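Local atomic coordinates of Non-structural protein 2 (Human rotavirus C, PDB entry 2GU0), a protein that probably takes part in replicating and packaging the viral genome, as an octamer that binds single-stranded RNA and hydrolyses nucleoside triphosphates. Residues Y44-I47 / V51-P54; Q230-A235 / T277-A282. All coordinates share one frame; numbering follows the deposited sequence.

Contact 1: residues Y44-I47 / V51-P54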
ATOM      1  N   TYR A  44      39.745  -7.832 -15.695  1.00 29.84           N
ATOM      2  CA  TYR A  44      39.611  -9.075 -14.951  1.00 29.59           C
ATOM      3  C   TYR A  44      38.447  -9.971 -15.367  1.00 32.18           C
ATOM      4  O   TYR A  44      37.293  -9.537 -15.398  1.00 33.67           O
ATOM      5  CB  TYR A  44      39.471  -8.768 -13.470  1.00 26.49           C
ATOM      6  CG  TYR A  44      39.334  -9.996 -12.629  1.00 23.85           C
ATOM      7  CD1 TYR A  44      40.408 -10.863 -12.478  1.00 23.96           C
ATOM      8  CD2 TYR A  44      38.137 -10.302 -11.983  1.00 24.49           C
ATOM      9  CE1 TYR A  44      40.310 -12.005 -11.706  1.00 24.23           C
ATOM     10  CE2 TYR A  44      38.021 -11.452 -11.199  1.00 25.83           C
ATOM     11  CZ  TYR A  44      39.124 -12.295 -11.069  1.00 26.15           C
ATOM     12  OH  TYR A  44      39.073 -13.421 -10.298  1.00 26.43           O
ATOM     13  N   ASP A  45      38.740 -11.234 -15.662  1.00 31.97           N
ATOM     14  CA  ASP A  45      37.675 -12.138 -16.043  1.00 32.51           C
ATOM     15  C   ASP A  45      37.062 -12.818 -14.821  1.00 32.05           C
ATOM     16  O   ASP A  45      37.695 -13.598 -14.120  1.00 31.30           O
ATOM     17  CB  ASP A  45      38.160 -13.173 -17.051  1.00 32.98           C
ATOM     18  CG  ASP A  45      37.043 -14.066 -17.524  1.00 36.25           C
ATOM     19  OD1 ASP A  45      35.876 -13.634 -17.426  1.00 38.12           O
ATOM     20  OD2 ASP A  45      37.315 -15.191 -17.996  1.00 38.82           O
ATOM     21  N   THR A  46      35.800 -12.490 -14.600  1.00 32.64           N
ATOM     22  CA  THR A  46      34.980 -12.970 -13.500  1.00 31.68           C
ATOM     23  C   THR A  46      34.429 -14.382 -13.727  1.00 31.73           C
ATOM     24  O   THR A  46      33.906 -15.023 -12.805  1.00 29.32           O
ATOM     25  CB  THR A  46      33.833 -11.962 -13.301  1.00 30.42           C
ATOM     26  OG1 THR A  46      34.265 -10.940 -12.402  1.00 34.82           O
ATOM     27  CG2 THR A  46      32.610 -12.610 -12.778  1.00 33.72           C
ATOM     28  N   ILE A  47      34.566 -14.864 -14.957  1.00 30.34           N
ATOM     29  CA  ILE A  47      34.066 -16.177 -15.327  1.00 30.05           C
ATOM     30  C   ILE A  47      32.539 -16.198 -15.263  1.00 30.59           C
ATOM     31  O   ILE A  47      31.870 -16.277 -16.291  1.00 34.60           O
ATOM     32  CB  ILE A  47      34.640 -17.284 -14.424  1.00 27.96           C
ATOM     33  CG1 ILE A  47      36.159 -17.143 -14.345  1.00 26.56           C
ATOM     34  CG2 ILE A  47      34.303 -18.644 -14.995  1.00 25.26           C
ATOM     35  CD1 ILE A  47      36.838 -18.206 -13.523  1.00 26.20           C
ATOM     36  N   VAL A  51      33.458  -9.657 -17.855  1.00 24.26           N
ATOM     37  CA  VAL A  51      34.656  -8.897 -17.586  1.00 24.23           C
ATOM     38  C   VAL A  51      34.470  -7.723 -16.649  1.00 25.17           C
ATOM     39  O   VAL A  51      33.617  -6.866 -16.882  1.00 27.37           O
ATOM     40  CB  VAL A  51      35.254  -8.382 -18.916  1.00 23.09           C
ATOM     41  CG1 VAL A  51      36.478  -7.516 -18.651  1.00 19.13           C
ATOM     42  CG2 VAL A  51      35.596  -9.567 -19.797  1.00 20.18           C
ATOM     43  N   ALA A  52      35.290  -7.686 -15.600  1.00 25.13           N
ATOM     44  CA  ALA A  52      35.268  -6.607 -14.626  1.00 24.64           C
ATOM     45  C   ALA A  52      36.398  -5.636 -14.965  1.00 27.25           C
ATOM     46  O   ALA A  52      37.248  -5.918 -15.805  1.00 28.62           O
ATOM     47  CB  ALA A  52      35.460  -7.162 -13.259  1.00 25.16           C
ATOM     48  N   PRO A  53      36.423  -4.467 -14.317  1.00 27.59           N
ATOM     49  CA  PRO A  53      37.474  -3.487 -14.591  1.00 26.53           C
ATOM     50  C   PRO A  53      38.838  -3.899 -14.055  1.00 29.39           C
ATOM     51  O   PRO A  53      38.939  -4.717 -13.138  1.00 27.62           O
ATOM     52  CB  PRO A  53      36.969  -2.244 -13.887  1.00 23.85           C
ATOM     53  CG  PRO A  53      35.501  -2.434 -13.859  1.00 26.21           C
ATOM     54  CD  PRO A  53      35.360  -3.869 -13.498  1.00 26.37           C
ATOM     55  N   PRO A  54      39.916  -3.335 -14.622  1.00 31.57           N
ATOM     56  CA  PRO A  54      41.257  -3.680 -14.144  1.00 32.95           C
ATOM     57  C   PRO A  54      41.316  -3.393 -12.644  1.00 34.38           C
ATOM     58  O   PRO A  54      40.909  -2.316 -12.203  1.00 35.82           O
ATOM     59  CB  PRO A  54      42.151  -2.737 -14.941  1.00 30.77           C
ATOM     60  CG  PRO A  54      41.443  -2.638 -16.230  1.00 30.38           C
ATOM     61  CD  PRO A  54      39.996  -2.476 -15.817  1.00 31.53           C
TER
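The carbonyl oxygen of Tyr44 receives the amide of Ala52 at 2.7 Å from N to O, an almost straight bond (170° at the hydrogen) lying in the carbonyl plane. The return bond, Tyr44 N to Ala52 O at 3.1 Å, is more bent, its donor standing above the plane of the acceptor carbonyl. Together they make Tyr44 and Ala52 an antiparallel hydrogen-bonded pair, and Asp45 with Val51 follows as the non-hydrogen-bonded one. Val51 CA adds a weaker CA-H...O contact to Tyr44 O, at 3.5 Å.

Side chains alternate accordingly. Tyr44 and Ala52 share one face, where Ala52 CB lies at the edge of the tyrosine ring, 4.3 Å from CD2, while Thr46 OG1 approaches the same methyl; Met30 of helix 24-32 touches both Tyr44 and Ala52. With CG anti to the backbone N (chi1 -180°), the ring leads away from the partner strand, and its hydroxyl hydrogen-bonds Gln160 of a second subunit. Where the strand ends, Asp45 OD1 accepts Ile47 N at 3.1 Å from above the carboxylate plane, an Asx turn opening the connection. Two short antiparallel strands joined by the five residues 46-50 form a beta hairpin, here packed on a helix and touching a neighbouring subunit.

Contact 2: residues Q230-A235 / T277-A282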
ATOM      1  N   GLN A 230      34.126  29.841  -3.417  1.00 45.10           N
ATOM      2  CA  GLN A 230      34.645  28.678  -4.133  1.00 46.64           C
ATOM      3  C   GLN A 230      35.568  29.149  -5.227  1.00 46.87           C
ATOM      4  O   GLN A 230      36.345  28.379  -5.775  1.00 47.32           O
ATOM      5  CB  GLN A 230      33.510  27.887  -4.781  1.00 47.19           C
ATOM      6  CG  GLN A 230      32.507  27.299  -3.817  1.00 46.75           C
ATOM      7  CD  GLN A 230      33.120  26.250  -2.932  1.00 47.41           C
ATOM      8  OE1 GLN A 230      33.793  25.323  -3.414  1.00 47.71           O
ATOM      9  NE2 GLN A 230      32.890  26.373  -1.629  1.00 45.12           N
ATOM     10  N   LEU A 231      35.455  30.428  -5.551  1.00 47.72           N
ATOM     11  CA  LEU A 231      36.262  31.035  -6.592  1.00 48.79           C
ATOM     12  C   LEU A 231      37.737  30.619  -6.489  1.00 49.74           C
ATOM     13  O   LEU A 231      38.358  30.303  -7.503  1.00 49.80           O
ATOM     14  CB  LEU A 231      36.095  32.559  -6.529  1.00 46.50           C
ATOM     15  CG  LEU A 231      36.423  33.370  -7.782  1.00 45.56           C
ATOM     16  CD1 LEU A 231      35.910  32.667  -9.030  1.00 45.66           C
ATOM     17  CD2 LEU A 231      35.804  34.745  -7.650  1.00 44.12           C
ATOM     18  N   MET A 232      38.290  30.606  -5.275  1.00 51.39           N
ATOM     19  CA  MET A 232      39.683  30.197  -5.079  1.00 53.50           C
ATOM     20  C   MET A 232      39.915  28.791  -5.631  1.00 54.24           C
ATOM     21  O   MET A 232      40.678  28.602  -6.575  1.00 54.90           O
ATOM     22  CB  MET A 232      40.053  30.215  -3.593  1.00 54.70           C
ATOM     23  CG  MET A 232      40.498  31.570  -3.067  1.00 58.22           C
ATOM     24  SD  MET A 232      42.025  32.170  -3.824  1.00 60.39           S
ATOM     25  CE  MET A 232      43.197  31.159  -2.948  1.00 61.10           C
ATOM     26  N   SER A 233      39.247  27.811  -5.027  1.00 53.92           N
ATOM     27  CA  SER A 233      39.345  26.412  -5.432  1.00 53.33           C
ATOM     28  C   SER A 233      39.453  26.211  -6.933  1.00 53.04           C
ATOM     29  O   SER A 233      40.389  25.587  -7.417  1.00 52.98           O
ATOM     30  CB  SER A 233      38.136  25.648  -4.918  1.00 52.50           C
ATOM     31  OG  SER A 233      38.025  25.816  -3.522  1.00 55.06           O
ATOM     32  N   HIS A 234      38.477  26.724  -7.664  1.00 53.94           N
ATOM     33  CA  HIS A 234      38.472  26.601  -9.110  1.00 55.56           C
ATOM     34  C   HIS A 234      39.690  27.301  -9.682  1.00 57.13           C
ATOM     35  O   HIS A 234      40.197  26.927 -10.740  1.00 57.55           O
ATOM     36  CB  HIS A 234      37.200  27.226  -9.674  1.00 54.71           C
ATOM     37  CG  HIS A 234      35.960  26.475  -9.317  1.00 54.10           C
ATOM     38  ND1 HIS A 234      35.523  25.381 -10.031  1.00 54.27           N
ATOM     39  CD2 HIS A 234      35.086  26.633  -8.296  1.00 54.67           C
ATOM     40  CE1 HIS A 234      34.433  24.898  -9.466  1.00 53.89           C
ATOM     41  NE2 HIS A 234      34.146  25.639  -8.411  1.00 54.65           N
ATOM     42  N   ALA A 235      40.151  28.326  -8.974  1.00 58.65           N
ATOM     43  CA  ALA A 235      41.314  29.078  -9.408  1.00 61.27           C
ATOM     44  C   ALA A 235      42.552  28.215  -9.235  1.00 63.27           C
ATOM     45  O   ALA A 235      43.424  28.205 -10.095  1.00 63.56           O
ATOM     46  CB  ALA A 235      41.445  30.357  -8.599  1.00 60.42           C
ATOM     47  N   THR A 277      53.086  34.336 -13.729  1.00 72.73           N
ATOM     48  CA  THR A 277      52.997  34.746 -12.324  1.00 73.00           C
ATOM     49  C   THR A 277      52.575  33.605 -11.403  1.00 72.72           C
ATOM     50  O   THR A 277      51.731  32.786 -11.763  1.00 73.00           O
ATOM     51  CB  THR A 277      52.003  35.922 -12.119  1.00 73.06           C
ATOM     52  OG1 THR A 277      52.427  37.061 -12.883  1.00 73.25           O
ATOM     53  CG2 THR A 277      51.941  36.314 -10.648  1.00 71.90           C
ATOM     54  N   THR A 278      53.160  33.562 -10.211  1.00 72.52           N
ATOM     55  CA  THR A 278      52.847  32.522  -9.237  1.00 73.10           C
ATOM     56  C   THR A 278      51.481  32.755  -8.608  1.00 73.64           C
ATOM     57  O   THR A 278      51.105  33.895  -8.332  1.00 73.72           O
ATOM     58  CB  THR A 278      53.883  32.485  -8.110  1.00 73.01           C
ATOM     59  OG1 THR A 278      53.857  33.727  -7.396  1.00 72.17           O
ATOM     60  CG2 THR A 278      55.266  32.260  -8.679  1.00 73.16           C
ATOM     61  N   PHE A 279      50.749  31.666  -8.378  1.00 73.93           N
ATOM     62  CA  PHE A 279      49.414  31.732  -7.779  1.00 74.14           C
ATOM     63  C   PHE A 279      49.434  32.644  -6.550  1.00 74.24           C
ATOM     64  O   PHE A 279      48.506  33.421  -6.321  1.00 74.94           O
ATOM     65  CB  PHE A 279      48.948  30.324  -7.373  1.00 73.74           C
ATOM     66  CG  PHE A 279      47.500  30.253  -6.939  1.00 73.39           C
ATOM     67  CD1 PHE A 279      46.477  30.221  -7.882  1.00 72.00           C
ATOM     68  CD2 PHE A 279      47.164  30.219  -5.584  1.00 72.98           C
ATOM     69  CE1 PHE A 279      45.146  30.156  -7.483  1.00 71.56           C
ATOM     70  CE2 PHE A 279      45.833  30.156  -5.177  1.00 71.61           C
ATOM     71  CZ  PHE A 279      44.823  30.124  -6.127  1.00 72.17           C
ATOM     72  N   GLU A 280      50.503  32.543  -5.766  1.00 73.55           N
ATOM     73  CA  GLU A 280      50.660  33.352  -4.566  1.00 73.17           C
ATOM     74  C   GLU A 280      50.490  34.842  -4.864  1.00 71.75           C
ATOM     75  O   GLU A 280      50.081  35.609  -3.994  1.00 71.71           O
ATOM     76  CB  GLU A 280      52.046  33.108  -3.960  1.00 75.07           C
ATOM     77  CG  GLU A 280      52.423  34.046  -2.811  1.00 77.65           C
ATOM     78  CD  GLU A 280      51.620  33.793  -1.547  1.00 79.09           C
ATOM     79  OE1 GLU A 280      51.660  32.650  -1.045  1.00 79.68           O
ATOM     80  OE2 GLU A 280      50.957  34.735  -1.056  1.00 80.01           O
ATOM     81  N   VAL A 281      50.794  35.243  -6.096  1.00 70.03           N
ATOM     82  CA  VAL A 281      50.705  36.649  -6.496  1.00 68.03           C
ATOM     83  C   VAL A 281      49.454  37.014  -7.283  1.00 65.61           C
ATOM     84  O   VAL A 281      48.972  38.144  -7.200  1.00 64.67           O
ATOM     85  CB  VAL A 281      51.925  37.063  -7.360  1.00 68.89           C
ATOM     86  CG1 VAL A 281      51.880  38.557  -7.642  1.00 67.10           C
ATOM     87  CG2 VAL A 281      53.223  36.680  -6.657  1.00 69.61           C
ATOM     88  N   ALA A 282      48.935  36.063  -8.050  1.00 63.58           N
ATOM     89  CA  ALA A 282      47.755  36.310  -8.869  1.00 61.95           C
ATOM     90  C   ALA A 282      46.430  36.052  -8.154  1.00 60.10           C
ATOM     91  O   ALA A 282      45.416  36.672  -8.477  1.00 58.33           O
ATOM     92  CB  ALA A 282      47.835  35.474 -10.147  1.00 62.58           C
TER
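Phe279 reaches across to Met232 and Ala235, and its ring carries the whole contact. The methionine methyl comes in at the ring edge, near the ring plane, with Met232 CE 3.6 Å from Phe279 CE2. Its sulfur sits obliquely to the same ring: Met232 SD lies 5.3 Å from the Phe279 centroid, 66° off the normal, a Met-aromatic contact. Ala235 meets another part of the rim, its CB lying in the ring plane 3.9 Å from Phe279 CE1, while its carbonyl carbon lies oblique to the ring. Glu236 and Asp239 of helix 231-243 also touch the Phe279 side chain.

The two larger side chains get there differently. Phe279, whose first side-chain bond points toward the other helix, holds CG anti to its backbone N (chi1 -171°). Met232 starts out alongside, and bends at chi2 and chi3 bring its end round to the ring. Because Met232 and Ala235 are three residues apart, they fall on neighbouring turns of helix 231-243 and present one side of it to the phenylalanine.

Behind this first shell, Thr278 occupies the N-cap position of the short helix 279-282, and its carbonyl oxygen accepts both Val281 N and Ala282 N, bonds that belong to the first turn, which carries Phe279. On the other helix, Trp266 of helix 264-275 packs on Ala235, and Ile307 of a third subunit packs on Met232. The 230-235 segment belongs to a predicted RNA-binding region. Chemically, the contact is apolar, resting on dispersion and sulfur-aromatic attraction, and so probably sets little directional constraint.

From the N terminus, contact 1 comes first: it closes a very short loop, with only three residues between 44-47 and 51-54, and so makes a local hairpin in the N-terminal part of the protein. Contact 2 opens and closes much later, in the C-terminal part related to HIT proteins, where its segments are separated by 41 residues, 20 of them helical, among them helix 264-275. The two loops therefore follow in series, neither nesting nor crossing, and their centres lie about 42 Å apart. One fastens a peripheral hairpin beside helix 24-32; the other joins two helices that both touch helix 264-275. Each also borders a different neighbouring subunit of the octamer.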